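Local coordinates for protein HTH-type transcriptional regulator LysG (Mycobacterium tuberculosis, PDB 3ISP) that binds DNA as a homodimeric LysR-type transcriptional regulator and probably activates expression of the exporter LysE while repressing its own gene, at residues 50-55 with 62-67; 163-168 with 239-244; 203-208 with 256-261. All coordinates share one frame; numbering follows the deposited sequence.

Overall arrangement
Contact 1 belongs to the winged helix-turn-helix domain near the start of the chain, and it closes before the others open. Contacts 2 and 3 both lie in the LysR substrate-binding domain. The centre of contact 1 is about 41 Å from that of contact 2 and 44 Å from that of contact 3, across the centre of the chain. Contacts 2 and 3 are interleaved in sequence, with centres about 11 Å apart. They meet mainly at Pro-167, whose strand 155-169 neighbours strand 255-271 in the mixed sheet. The spacing fits an elongated regulator with separate DNA-binding and regulatory domains.

Contact 1. Residues 50-55 with 62-67; sequences QVLVVR and TTAGIP
The wing of the LysR-type winged helix-turn-helix domain begins and ends here. Residues 50-55 lead into the short strand 53-54, and residues 62-67 run from the returning strand 60-61 into helix 66-82. Thr-62 joins the two sides. Its backbone N donates to Leu-52 O at 3.0 Å in a nearly straight bond, 171° at the hydrogen. The N approaches from well out of the carbonyl plane. The hydroxyl OG1 of Thr-62 donates to Val-51 O at 2.9 Å, so successive carbonyls are gripped by one residue. OG1 sits between the backbone N and the carbonyl carbon (chi1 59°). In the same rotamer CG2 meets the two valines, 3.9 Å from Val-54 CG2 and 4.2 Å from Val-51 CG1. The side chains of Val-51 and Thr-62 are roughly perpendicular.

Further along, the Leu-52 side chain starts out away from residues 62-67, but CD2 comes back to 3.6 Å from Gly-65 CA. Ala-64 CB rests against Gln-50, with OE1 of that glutamine 3.8 Å away. Leu-52 also packs on Leu-44 of helix 34-48, and its N bonds to Glu-45 there. The second subunit packs on this region too, with its Trp-271 on Val-51 and its Glu-138 on Thr-62.

Thr-62 thus gives hydrogen-bond donors to the carbonyls of two buried residues while its methyl faces the valines. The polar and apolar halves of one small side chain tie residues 50-55 to the segment leading into helix 66-82.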
ATOM      1  N   GLN A  50     -18.349  -1.433 -17.762  1.00 58.29           N
ATOM      2  CA  GLN A  50     -17.453  -1.615 -16.624  1.00 55.50           C
ATOM      3  C   GLN A  50     -18.178  -1.331 -15.319  1.00 53.92           C
ATOM      4  O   GLN A  50     -19.095  -0.519 -15.255  1.00 54.80           O
ATOM      5  CB  GLN A  50     -16.271  -0.654 -16.732  1.00 48.65           C
ATOM      6  CG  GLN A  50     -15.527  -0.715 -18.036  1.00 55.74           C
ATOM      7  CD  GLN A  50     -14.322  -1.628 -17.987  1.00 65.53           C
ATOM      8  OE1 GLN A  50     -13.830  -1.993 -16.910  1.00 65.87           O
ATOM      9  NE2 GLN A  50     -13.825  -1.990 -19.161  1.00 70.38           N
ATOM     10  N   VAL A  51     -17.767  -1.998 -14.263  1.00 49.67           N
ATOM     11  CA  VAL A  51     -18.266  -1.616 -12.969  1.00 51.81           C
ATOM     12  C   VAL A  51     -17.499  -0.347 -12.601  1.00 56.86           C
ATOM     13  O   VAL A  51     -16.288  -0.271 -12.841  1.00 53.70           O
ATOM     14  CB  VAL A  51     -18.069  -2.751 -11.970  1.00 49.90           C
ATOM     15  CG1 VAL A  51     -18.143  -2.245 -10.543  1.00 51.75           C
ATOM     16  CG2 VAL A  51     -19.109  -3.823 -12.229  1.00 52.29           C
ATOM     17  N   LEU A  52     -18.203   0.645 -12.045  1.00 53.35           N
ATOM     18  CA  LEU A  52     -17.638   1.982 -11.846  1.00 51.11           C
ATOM     19  C   LEU A  52     -17.522   2.421 -10.386  1.00 58.15           C
ATOM     20  O   LEU A  52     -16.726   3.307 -10.051  1.00 56.15           O
ATOM     21  CB  LEU A  52     -18.445   3.015 -12.623  1.00 51.60           C
ATOM     22  CG  LEU A  52     -18.398   2.863 -14.140  1.00 54.46           C
ATOM     23  CD1 LEU A  52     -19.335   3.843 -14.814  1.00 59.08           C
ATOM     24  CD2 LEU A  52     -16.987   3.046 -14.640  1.00 58.55           C
ATOM     25  N   VAL A  53     -18.316   1.798  -9.526  1.00 59.08           N
ATOM     26  CA  VAL A  53     -18.384   2.168  -8.123  1.00 55.08           C
ATOM     27  C   VAL A  53     -18.379   0.937  -7.248  1.00 58.47           C
ATOM     28  O   VAL A  53     -19.231   0.071  -7.397  1.00 60.87           O
ATOM     29  CB  VAL A  53     -19.707   2.873  -7.801  1.00 56.47           C
ATOM     30  CG1 VAL A  53     -19.699   3.360  -6.362  1.00 65.67           C
ATOM     31  CG2 VAL A  53     -19.955   4.011  -8.750  1.00 57.02           C
ATOM     32  N   VAL A  54     -17.437   0.859  -6.321  1.00 59.62           N
ATOM     33  CA  VAL A  54     -17.526  -0.155  -5.290  1.00 61.80           C
ATOM     34  C   VAL A  54     -18.696   0.224  -4.372  1.00 70.84           C
ATOM     35  O   VAL A  54     -18.707   1.310  -3.793  1.00 73.17           O
ATOM     36  CB  VAL A  54     -16.238  -0.241  -4.483  1.00 60.21           C
ATOM     37  CG1 VAL A  54     -16.121  -1.609  -3.860  1.00 66.95           C
ATOM     38  CG2 VAL A  54     -15.049   0.034  -5.373  1.00 57.97           C
ATOM     39  N   ARG A  55     -19.682  -0.664  -4.250  1.00 68.49           N
ATOM     40  CA  ARG A  55     -20.911  -0.343  -3.526  1.00 71.48           C
ATOM     41  C   ARG A  55     -20.744  -0.303  -2.009  1.00 78.81           C
ATOM     42  O   ARG A  55     -21.579   0.273  -1.313  1.00 81.36           O
ATOM     43  CB  ARG A  55     -22.034  -1.321  -3.889  1.00 69.11           C
ATOM     44  CG  ARG A  55     -22.955  -0.856  -5.008  1.00 70.32           C
ATOM     45  CD  ARG A  55     -22.396  -1.165  -6.388  1.00 70.62           C
ATOM     46  NE  ARG A  55     -23.269  -0.681  -7.454  1.00 66.81           N
ATOM     47  CZ  ARG A  55     -22.986  -0.783  -8.749  1.00 70.43           C
ATOM     48  NH1 ARG A  55     -21.850  -1.352  -9.135  1.00 65.51           N
ATOM     49  NH2 ARG A  55     -23.840  -0.327  -9.659  1.00 68.49           N
ATOM     50  N   THR A  62     -14.027   2.821  -8.884  1.00 56.58           N
ATOM     51  CA  THR A  62     -13.107   1.784  -9.290  1.00 49.04           C
ATOM     52  C   THR A  62     -12.104   2.465 -10.184  1.00 55.77           C
ATOM     53  O   THR A  62     -12.279   3.617 -10.562  1.00 59.09           O
ATOM     54  CB  THR A  62     -13.784   0.699 -10.110  1.00 47.35           C
ATOM     55  OG1 THR A  62     -14.367   1.288 -11.274  1.00 49.39           O
ATOM     56  CG2 THR A  62     -14.854  -0.003  -9.305  1.00 50.49           C
ATOM     57  N   THR A  63     -11.049   1.754 -10.527  1.00 56.10           N
ATOM     58  CA  THR A  63     -10.077   2.296 -11.444  1.00 56.53           C
ATOM     59  C   THR A  63     -10.766   2.826 -12.698  1.00 61.35           C
ATOM     60  O   THR A  63     -10.453   3.909 -13.172  1.00 68.73           O
ATOM     61  CB  THR A  63      -9.023   1.235 -11.817  1.00 60.34           C
ATOM     62  OG1 THR A  63      -8.105   1.075 -10.729  1.00 52.59           O
ATOM     63  CG2 THR A  63      -8.256   1.644 -13.070  1.00 61.44           C
ATOM     64  N   ALA A  64     -11.713   2.072 -13.238  1.00 58.74           N
ATOM     65  CA  ALA A  64     -12.277   2.440 -14.527  1.00 61.80           C
ATOM     66  C   ALA A  64     -13.247   3.587 -14.392  1.00 60.72           C
ATOM     67  O   ALA A  64     -13.653   4.186 -15.378  1.00 69.91           O
ATOM     68  CB  ALA A  64     -12.949   1.257 -15.181  1.00 62.86           C
ATOM     69  N   GLY A  65     -13.623   3.889 -13.163  1.00 61.53           N
ATOM     70  CA  GLY A  65     -14.541   4.984 -12.914  1.00 66.89           C
ATOM     71  C   GLY A  65     -13.828   6.313 -12.728  1.00 66.11           C
ATOM     72  O   GLY A  65     -14.466   7.362 -12.716  1.00 66.68           O
ATOM     73  N   ILE A  66     -12.509   6.274 -12.572  1.00 63.12           N
ATOM     74  CA  ILE A  66     -11.734   7.503 -12.445  1.00 64.24           C
ATOM     75  C   ILE A  66     -11.972   8.456 -13.622  1.00 63.04           C
ATOM     76  O   ILE A  66     -12.372   9.593 -13.419  1.00 62.82           O
ATOM     77  CB  ILE A  66     -10.215   7.231 -12.256  1.00 65.59           C
ATOM     78  CG1 ILE A  66      -9.851   7.182 -10.767  1.00 70.33           C
ATOM     79  CG2 ILE A  66      -9.385   8.312 -12.926  1.00 63.61           C
ATOM     80  CD1 ILE A  66     -10.116   5.856 -10.090  1.00 60.90           C
ATOM     81  N   PRO A  67     -11.741   7.991 -14.855  1.00 60.38           N
ATOM     82  CA  PRO A  67     -11.919   8.868 -16.017  1.00 62.02           C
ATOM     83  C   PRO A  67     -13.316   9.501 -16.134  1.00 65.26           C
ATOM     84  O   PRO A  67     -13.420  10.652 -16.545  1.00 67.55           O
ATOM     85  CB  PRO A  67     -11.652   7.935 -17.194  1.00 64.38           C
ATOM     86  CG  PRO A  67     -10.749   6.886 -16.633  1.00 67.72           C
ATOM     87  CD  PRO A  67     -11.217   6.669 -15.237  1.00 60.82           C
TER

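Contact 2. Residues 163-168 with 239-244; sequences MRYLPV and MFPEKL
Antiparallel backbone bonds join Leu-166 of strand 155-169 to Phe-240 of strand 238-241, an outermost strand, within this chain, of the mixed sheet of the LysR substrate-binding domain. Leu-166 N donates to Phe-240 O, and Phe-240 N donates to Leu-166 O, each at 3.0 Å. A third bond comes from the first turn of helix 242-251: Glu-242 N reaches Arg-164 O at 2.9 Å, with 160° at the hydrogen. Pro-241 is the N-cap of this helix.

Apolar contacts line the face that carries Tyr-165, Pro-167, Met-239 and Pro-241. The Met-239 chain bends at chi2 and chi3, which turns CE back to within 3.7 Å of Tyr-165 CB and 3.9 Å of Pro-167 CG. Tyr-165 CE1 lies 3.7 Å from Pro-241 CD. On the face of Leu-166 and Phe-240, Leu-166 CD1 reaches Glu-242 CG of the helix at 3.6 Å. Val-168 CG2 approaches the Phe-240 ring. That ring also meets Phe-227, the planes about 40° apart, and makes an edge-to-face pair with Phe-254.

The polar ends have partners beyond the two strands. Arg-164 NE forms a salt bridge with Asp-263, and Tyr-165 OH bonds to Asp-104. Arg-164 and Glu-242 run alongside each other without their charged atoms touching.

The Glu-242 N bond continues the backbone pairing one residue past the strand, onto the first residue of the helix, while mostly apolar side chains pack the two strands together.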
ATOM      1  N   MET A 163      13.032  25.388 -10.285  1.00 53.32           N
ATOM      2  CA  MET A 163      13.279  25.877  -8.920  1.00 57.74           C
ATOM      3  C   MET A 163      14.664  25.394  -8.506  1.00 49.93           C
ATOM      4  O   MET A 163      14.992  24.228  -8.703  1.00 52.90           O
ATOM      5  CB  MET A 163      12.192  25.351  -7.959  1.00 51.31           C
ATOM      6  CG  MET A 163      12.435  25.597  -6.465  1.00 48.98           C
ATOM      7  SD  MET A 163      10.963  25.366  -5.432  1.00 39.43           S
ATOM      8  CE  MET A 163      10.348  23.855  -6.131  1.00 52.26           C
ATOM      9  N   ARG A 164      15.498  26.280  -7.976  1.00 45.29           N
ATOM     10  CA  ARG A 164      16.816  25.837  -7.521  1.00 52.26           C
ATOM     11  C   ARG A 164      16.838  25.475  -6.036  1.00 55.77           C
ATOM     12  O   ARG A 164      16.263  26.182  -5.205  1.00 54.56           O
ATOM     13  CB  ARG A 164      17.900  26.872  -7.808  1.00 52.83           C
ATOM     14  CG  ARG A 164      19.252  26.435  -7.288  1.00 55.19           C
ATOM     15  CD  ARG A 164      20.392  27.124  -8.004  1.00 59.30           C
ATOM     16  NE  ARG A 164      20.341  26.901  -9.438  1.00 63.76           N
ATOM     17  CZ  ARG A 164      20.861  27.726 -10.337  1.00 61.37           C
ATOM     18  NH1 ARG A 164      21.466  28.832  -9.946  1.00 57.14           N
ATOM     19  NH2 ARG A 164      20.758  27.450 -11.629  1.00 59.41           N
ATOM     20  N   TYR A 165      17.512  24.376  -5.713  1.00 54.04           N
ATOM     21  CA  TYR A 165      17.636  23.912  -4.334  1.00 54.94           C
ATOM     22  C   TYR A 165      19.084  23.952  -3.839  1.00 55.64           C
ATOM     23  O   TYR A 165      19.952  23.286  -4.409  1.00 58.74           O
ATOM     24  CB  TYR A 165      17.101  22.486  -4.211  1.00 57.00           C
ATOM     25  CG  TYR A 165      15.598  22.388  -4.221  1.00 57.29           C
ATOM     26  CD1 TYR A 165      14.879  22.430  -3.042  1.00 51.21           C
ATOM     27  CD2 TYR A 165      14.899  22.236  -5.412  1.00 55.76           C
ATOM     28  CE1 TYR A 165      13.512  22.337  -3.040  1.00 53.86           C
ATOM     29  CE2 TYR A 165      13.526  22.147  -5.419  1.00 53.43           C
ATOM     30  CZ  TYR A 165      12.836  22.200  -4.231  1.00 54.95           C
ATOM     31  OH  TYR A 165      11.462  22.118  -4.222  1.00 59.42           O
ATOM     32  N   LEU A 166      19.333  24.718  -2.773  1.00 54.74           N
ATOM     33  CA  LEU A 166      20.667  24.834  -2.164  1.00 53.49           C
ATOM     34  C   LEU A 166      20.770  23.926  -0.958  1.00 53.17           C
ATOM     35  O   LEU A 166      19.877  23.926  -0.121  1.00 55.61           O
ATOM     36  CB  LEU A 166      20.918  26.271  -1.718  1.00 45.21           C
ATOM     37  CG  LEU A 166      20.640  27.269  -2.838  1.00 53.46           C
ATOM     38  CD1 LEU A 166      20.810  28.714  -2.401  1.00 46.43           C
ATOM     39  CD2 LEU A 166      21.556  26.944  -3.998  1.00 56.54           C
ATOM     40  N   PRO A 167      21.860  23.155  -0.854  1.00 52.19           N
ATOM     41  CA  PRO A 167      22.088  22.305   0.323  1.00 56.53           C
ATOM     42  C   PRO A 167      22.575  23.165   1.482  1.00 57.50           C
ATOM     43  O   PRO A 167      23.682  23.695   1.395  1.00 57.03           O
ATOM     44  CB  PRO A 167      23.224  21.376  -0.116  1.00 53.83           C
ATOM     45  CG  PRO A 167      23.583  21.794  -1.531  1.00 59.68           C
ATOM     46  CD  PRO A 167      23.013  23.157  -1.758  1.00 53.09           C
ATOM     47  N   VAL A 168      21.778  23.317   2.537  1.00 50.65           N
ATOM     48  CA  VAL A 168      22.136  24.270   3.574  1.00 55.45           C
ATOM     49  C   VAL A 168      22.059  23.735   5.005  1.00 58.82           C
ATOM     50  O   VAL A 168      21.632  22.600   5.242  1.00 58.60           O
ATOM     51  CB  VAL A 168      21.318  25.574   3.457  1.00 54.84           C
ATOM     52  CG1 VAL A 168      21.794  26.388   2.292  1.00 47.94           C
ATOM     53  CG2 VAL A 168      19.849  25.262   3.330  1.00 56.31           C
ATOM     54  N   MET A 239      17.947  20.268   1.594  1.00 51.30           N
ATOM     55  CA  MET A 239      17.768  21.069   0.388  1.00 53.73           C
ATOM     56  C   MET A 239      16.612  22.074   0.517  1.00 50.09           C
ATOM     57  O   MET A 239      15.468  21.707   0.814  1.00 52.15           O
ATOM     58  CB  MET A 239      17.560  20.158  -0.818  1.00 53.65           C
ATOM     59  CG  MET A 239      18.502  18.975  -0.886  1.00 53.47           C
ATOM     60  SD  MET A 239      20.163  19.387  -1.418  1.00 44.93           S
ATOM     61  CE  MET A 239      19.922  20.862  -2.379  1.00 47.44           C
ATOM     62  N   PHE A 240      16.919  23.339   0.268  1.00 46.66           N
ATOM     63  CA  PHE A 240      15.958  24.423   0.427  1.00 48.15           C
ATOM     64  C   PHE A 240      15.745  25.206  -0.857  1.00 47.42           C
ATOM     65  O   PHE A 240      16.700  25.584  -1.531  1.00 46.05           O
ATOM     66  CB  PHE A 240      16.458  25.405   1.489  1.00 51.75           C
ATOM     67  CG  PHE A 240      16.120  25.013   2.900  1.00 50.10           C
ATOM     68  CD1 PHE A 240      15.142  25.689   3.603  1.00 49.84           C
ATOM     69  CD2 PHE A 240      16.792  23.985   3.529  1.00 49.64           C
ATOM     70  CE1 PHE A 240      14.831  25.341   4.913  1.00 56.85           C
ATOM     71  CE2 PHE A 240      16.490  23.641   4.839  1.00 55.45           C
ATOM     72  CZ  PHE A 240      15.506  24.321   5.531  1.00 51.30           C
ATOM     73  N   PRO A 241      14.484  25.481  -1.192  1.00 50.44           N
ATOM     74  CA  PRO A 241      14.262  26.384  -2.320  1.00 47.82           C
ATOM     75  C   PRO A 241      15.085  27.628  -2.070  1.00 49.37           C
ATOM     76  O   PRO A 241      15.006  28.179  -0.983  1.00 49.54           O
ATOM     77  CB  PRO A 241      12.774  26.715  -2.216  1.00 40.19           C
ATOM     78  CG  PRO A 241      12.188  25.540  -1.540  1.00 47.40           C
ATOM     79  CD  PRO A 241      13.228  25.068  -0.553  1.00 50.89           C
ATOM     80  N   GLU A 242      15.873  28.053  -3.048  1.00 50.21           N
ATOM     81  CA  GLU A 242      16.706  29.227  -2.864  1.00 50.01           C
ATOM     82  C   GLU A 242      15.949  30.447  -2.372  1.00 47.11           C
ATOM     83  O   GLU A 242      16.462  31.174  -1.539  1.00 56.23           O
ATOM     84  CB  GLU A 242      17.489  29.572  -4.124  1.00 52.62           C
ATOM     85  CG  GLU A 242      18.356  30.791  -3.955  1.00 51.69           C
ATOM     86  CD  GLU A 242      18.932  31.273  -5.260  1.00 56.07           C
ATOM     87  OE1 GLU A 242      19.561  30.454  -5.956  1.00 54.88           O
ATOM     88  OE2 GLU A 242      18.758  32.471  -5.580  1.00 58.17           O
ATOM     89  N   LYS A 243      14.743  30.689  -2.868  1.00 46.43           N
ATOM     90  CA  LYS A 243      13.983  31.849  -2.401  1.00 49.83           C
ATOM     91  C   LYS A 243      13.924  31.878  -0.869  1.00 54.84           C
ATOM     92  O   LYS A 243      13.937  32.949  -0.251  1.00 55.05           O
ATOM     93  CB  LYS A 243      12.563  31.862  -2.973  1.00 50.42           C
ATOM     94  CG  LYS A 243      11.843  33.206  -2.791  1.00 53.58           C
ATOM     95  CD  LYS A 243      10.393  33.166  -3.266  1.00 66.22           C
ATOM     96  CE  LYS A 243       9.779  34.565  -3.350  1.00 74.24           C
ATOM     97  NZ  LYS A 243       9.800  35.313  -2.053  1.00 73.23           N
ATOM     98  N   LEU A 244      13.863  30.688  -0.273  1.00 53.30           N
ATOM     99  CA  LEU A 244      13.722  30.508   1.173  1.00 50.07           C
ATOM    100  C   LEU A 244      15.048  30.579   1.940  1.00 54.30           C
ATOM    101  O   LEU A 244      15.069  30.922   3.124  1.00 54.22           O
ATOM    102  CB  LEU A 244      13.052  29.160   1.453  1.00 53.11           C
ATOM    103  CG  LEU A 244      11.560  29.116   1.767  1.00 52.47           C
ATOM    104  CD1 LEU A 244      10.842  30.317   1.184  1.00 58.82           C
ATOM    105  CD2 LEU A 244      10.937  27.806   1.293  1.00 47.47           C
TER

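Contact 3. Residues 203-208 with 256-261; sequences DMLVRK and RVCDIH
Helix 201-210 passes an irregular part of strand 255-271, where residues 256-261 form no regular strand. The backbones stay apart: the nearest CA atoms, those of Leu-205 and His-261, are 7.3 Å from each other. Side chains from both segments bridge the gap.

Lys-208 carries the polar contact. Its CG lies anti to the backbone N (chi1 -165°) and the chain is extended beyond it, which carries NZ to a hydrogen bond with His-261 O at 2.7 Å. NZ lies 26° off the plane of that carbonyl. On the way, Lys-208 CD passes 3.6 Å from Ile-260 CG2, and the two chains run past one another, pointing opposite ways. Leu-205 supplies the apolar half. Its CD1 sits 3.9 Å from Ile-260 CB, and its CD2 is 4.3 Å from Cys-258 SG. Within the segment, Arg-256 NE donates to Cys-258 O at 3.1 Å, a bond from side chain to backbone.

Leu-205 is buried, whereas Lys-208 lies at the surface. Leu-205 also packs on Pro-167 of strand 155-169 and on Phe-182 of a loop, and Lys-208 touches Leu-262. Through Leu-205 the helix touches both neighbouring strands, 155-169 and 255-271.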
ATOM      1  N   ASP A 203      19.033  13.138  -1.649  1.00 63.67           N
ATOM      2  CA  ASP A 203      19.681  11.984  -2.247  1.00 62.14           C
ATOM      3  C   ASP A 203      20.270  12.322  -3.615  1.00 67.18           C
ATOM      4  O   ASP A 203      21.270  11.736  -4.028  1.00 74.94           O
ATOM      5  CB  ASP A 203      18.690  10.825  -2.376  1.00 62.17           C
ATOM      6  CG  ASP A 203      18.505  10.066  -1.080  1.00 63.42           C
ATOM      7  OD1 ASP A 203      19.123  10.463  -0.066  1.00 60.22           O
ATOM      8  OD2 ASP A 203      17.746   9.062  -1.081  1.00 56.74           O
ATOM      9  N   MET A 204      19.650  13.261  -4.322  1.00 63.39           N
ATOM     10  CA  MET A 204      20.117  13.619  -5.655  1.00 65.57           C
ATOM     11  C   MET A 204      21.425  14.377  -5.552  1.00 71.93           C
ATOM     12  O   MET A 204      22.351  14.152  -6.342  1.00 74.22           O
ATOM     13  CB  MET A 204      19.071  14.425  -6.412  1.00 64.69           C
ATOM     14  CG  MET A 204      17.859  13.614  -6.800  1.00 61.54           C
ATOM     15  SD  MET A 204      16.656  14.661  -7.614  1.00 70.64           S
ATOM     16  CE  MET A 204      15.124  13.916  -7.029  1.00 61.75           C
ATOM     17  N   LEU A 205      21.496  15.287  -4.581  1.00 69.43           N
ATOM     18  CA  LEU A 205      22.782  15.752  -4.083  1.00 68.51           C
ATOM     19  C   LEU A 205      23.382  14.507  -3.445  1.00 72.35           C
ATOM     20  O   LEU A 205      22.681  13.519  -3.236  1.00 73.76           O
ATOM     21  CB  LEU A 205      22.606  16.855  -3.039  1.00 59.63           C
ATOM     22  CG  LEU A 205      23.803  17.797  -2.921  1.00 65.45           C
ATOM     23  CD1 LEU A 205      23.555  19.082  -3.695  1.00 61.74           C
ATOM     24  CD2 LEU A 205      24.113  18.110  -1.473  1.00 64.10           C
ATOM     25  N   VAL A 206      24.664  14.532  -3.128  1.00 74.86           N
ATOM     26  CA  VAL A 206      25.316  13.320  -2.635  1.00 82.11           C
ATOM     27  C   VAL A 206      25.616  12.447  -3.837  1.00 80.81           C
ATOM     28  O   VAL A 206      26.777  12.121  -4.089  1.00 85.72           O
ATOM     29  CB  VAL A 206      24.456  12.533  -1.596  1.00 74.26           C
ATOM     30  CG1 VAL A 206      24.911  11.083  -1.507  1.00 83.03           C
ATOM     31  CG2 VAL A 206      24.524  13.188  -0.229  1.00 66.41           C
ATOM     32  N   ARG A 207      24.573  12.073  -4.577  1.00 71.42           N
ATOM     33  CA  ARG A 207      24.759  11.465  -5.894  1.00 82.39           C
ATOM     34  C   ARG A 207      25.517  12.445  -6.791  1.00 78.04           C
ATOM     35  O   ARG A 207      26.601  12.149  -7.275  1.00 77.97           O
ATOM     36  CB  ARG A 207      23.414  11.102  -6.534  1.00 80.51           C
ATOM     37  CG  ARG A 207      22.939   9.672  -6.292  1.00 84.00           C
ATOM     38  CD  ARG A 207      23.284   8.752  -7.466  1.00 88.32           C
ATOM     39  NE  ARG A 207      22.602   7.459  -7.366  1.00 93.79           N
ATOM     40  CZ  ARG A 207      23.204   6.308  -7.070  1.00 94.72           C
ATOM     41  NH1 ARG A 207      24.513   6.272  -6.852  1.00 92.06           N
ATOM     42  NH2 ARG A 207      22.497   5.186  -6.998  1.00 89.20           N
ATOM     43  N   LYS A 208      24.939  13.620  -7.000  1.00 70.57           N
ATOM     44  CA  LYS A 208      25.580  14.647  -7.802  1.00 70.65           C
ATOM     45  C   LYS A 208      26.963  14.997  -7.242  1.00 80.69           C
ATOM     46  O   LYS A 208      27.901  15.296  -7.987  1.00 77.00           O
ATOM     47  CB  LYS A 208      24.692  15.891  -7.862  1.00 66.33           C
ATOM     48  CG  LYS A 208      25.066  16.890  -8.936  1.00 65.35           C
ATOM     49  CD  LYS A 208      24.001  17.965  -9.102  1.00 63.97           C
ATOM     50  CE  LYS A 208      24.268  18.810 -10.340  1.00 65.29           C
ATOM     51  NZ  LYS A 208      23.656  20.166 -10.264  1.00 65.58           N
ATOM     52  N   ARG A 256      25.696  27.676   3.033  1.00 58.78           N
ATOM     53  CA  ARG A 256      25.804  26.594   2.064  1.00 61.10           C
ATOM     54  C   ARG A 256      26.816  25.554   2.504  1.00 60.41           C
ATOM     55  O   ARG A 256      27.976  25.864   2.709  1.00 65.07           O
ATOM     56  CB  ARG A 256      26.180  27.117   0.681  1.00 67.88           C
ATOM     57  CG  ARG A 256      25.046  27.796  -0.057  1.00 65.61           C
ATOM     58  CD  ARG A 256      25.428  28.088  -1.502  1.00 68.49           C
ATOM     59  NE  ARG A 256      25.523  26.877  -2.316  1.00 67.06           N
ATOM     60  CZ  ARG A 256      25.318  26.849  -3.632  1.00 67.41           C
ATOM     61  NH1 ARG A 256      25.001  27.964  -4.273  1.00 65.56           N
ATOM     62  NH2 ARG A 256      25.426  25.711  -4.308  1.00 67.34           N
ATOM     63  N   VAL A 257      26.346  24.323   2.638  1.00 61.16           N
ATOM     64  CA  VAL A 257      27.151  23.152   2.950  1.00 58.77           C
ATOM     65  C   VAL A 257      28.161  22.814   1.851  1.00 63.51           C
ATOM     66  O   VAL A 257      29.231  22.269   2.114  1.00 60.36           O
ATOM     67  CB  VAL A 257      26.208  21.955   3.147  1.00 62.76           C
ATOM     68  CG1 VAL A 257      26.864  20.632   2.735  1.00 58.73           C
ATOM     69  CG2 VAL A 257      25.688  21.935   4.582  1.00 59.51           C
ATOM     70  N   CYS A 258      27.806  23.117   0.610  1.00 68.04           N
ATOM     71  CA  CYS A 258      28.725  22.915  -0.508  1.00 70.11           C
ATOM     72  C   CYS A 258      28.282  23.674  -1.765  1.00 73.74           C
ATOM     73  O   CYS A 258      27.216  24.293  -1.797  1.00 71.20           O
ATOM     74  CB  CYS A 258      28.968  21.421  -0.801  1.00 67.76           C
ATOM     75  SG  CYS A 258      27.630  20.516  -1.627  1.00 68.33           S
ATOM     76  N   ASP A 259      29.122  23.614  -2.790  1.00 74.63           N
ATOM     77  CA  ASP A 259      29.002  24.472  -3.955  1.00 69.28           C
ATOM     78  C   ASP A 259      27.974  23.977  -4.982  1.00 72.05           C
ATOM     79  O   ASP A 259      27.606  24.704  -5.907  1.00 71.33           O
ATOM     80  CB  ASP A 259      30.373  24.596  -4.606  1.00 75.07           C
ATOM     81  CG  ASP A 259      30.611  25.965  -5.181  1.00 92.83           C
ATOM     82  OD1 ASP A 259      29.851  26.893  -4.808  1.00 88.90           O
ATOM     83  OD2 ASP A 259      31.550  26.110  -5.998  1.00 92.00           O
ATOM     84  N   ILE A 260      27.509  22.743  -4.808  1.00 66.70           N
ATOM     85  CA  ILE A 260      26.563  22.133  -5.734  1.00 64.58           C
ATOM     86  C   ILE A 260      25.115  22.541  -5.474  1.00 64.24           C
ATOM     87  O   ILE A 260      24.766  22.930  -4.367  1.00 69.83           O
ATOM     88  CB  ILE A 260      26.618  20.618  -5.629  1.00 63.51           C
ATOM     89  CG1 ILE A 260      28.070  20.150  -5.559  1.00 61.73           C
ATOM     90  CG2 ILE A 260      25.865  19.981  -6.788  1.00 66.45           C
ATOM     91  CD1 ILE A 260      28.209  18.657  -5.565  1.00 66.30           C
ATOM     92  N   HIS A 261      24.273  22.446  -6.495  1.00 59.86           N
ATOM     93  CA  HIS A 261      22.843  22.696  -6.333  1.00 61.07           C
ATOM     94  C   HIS A 261      21.968  21.749  -7.175  1.00 63.12           C
ATOM     95  O   HIS A 261      22.476  20.918  -7.935  1.00 62.55           O
ATOM     96  CB  HIS A 261      22.501  24.158  -6.638  1.00 61.16           C
ATOM     97  CG  HIS A 261      22.909  24.609  -8.010  1.00 62.88           C
ATOM     98  ND1 HIS A 261      22.391  24.056  -9.160  1.00 61.54           N
ATOM     99  CD2 HIS A 261      23.768  25.574  -8.408  1.00 64.62           C
ATOM    100  CE1 HIS A 261      22.924  24.654 -10.211  1.00 63.67           C
ATOM    101  NE2 HIS A 261      23.760  25.581  -9.781  1.00 66.54           N
TER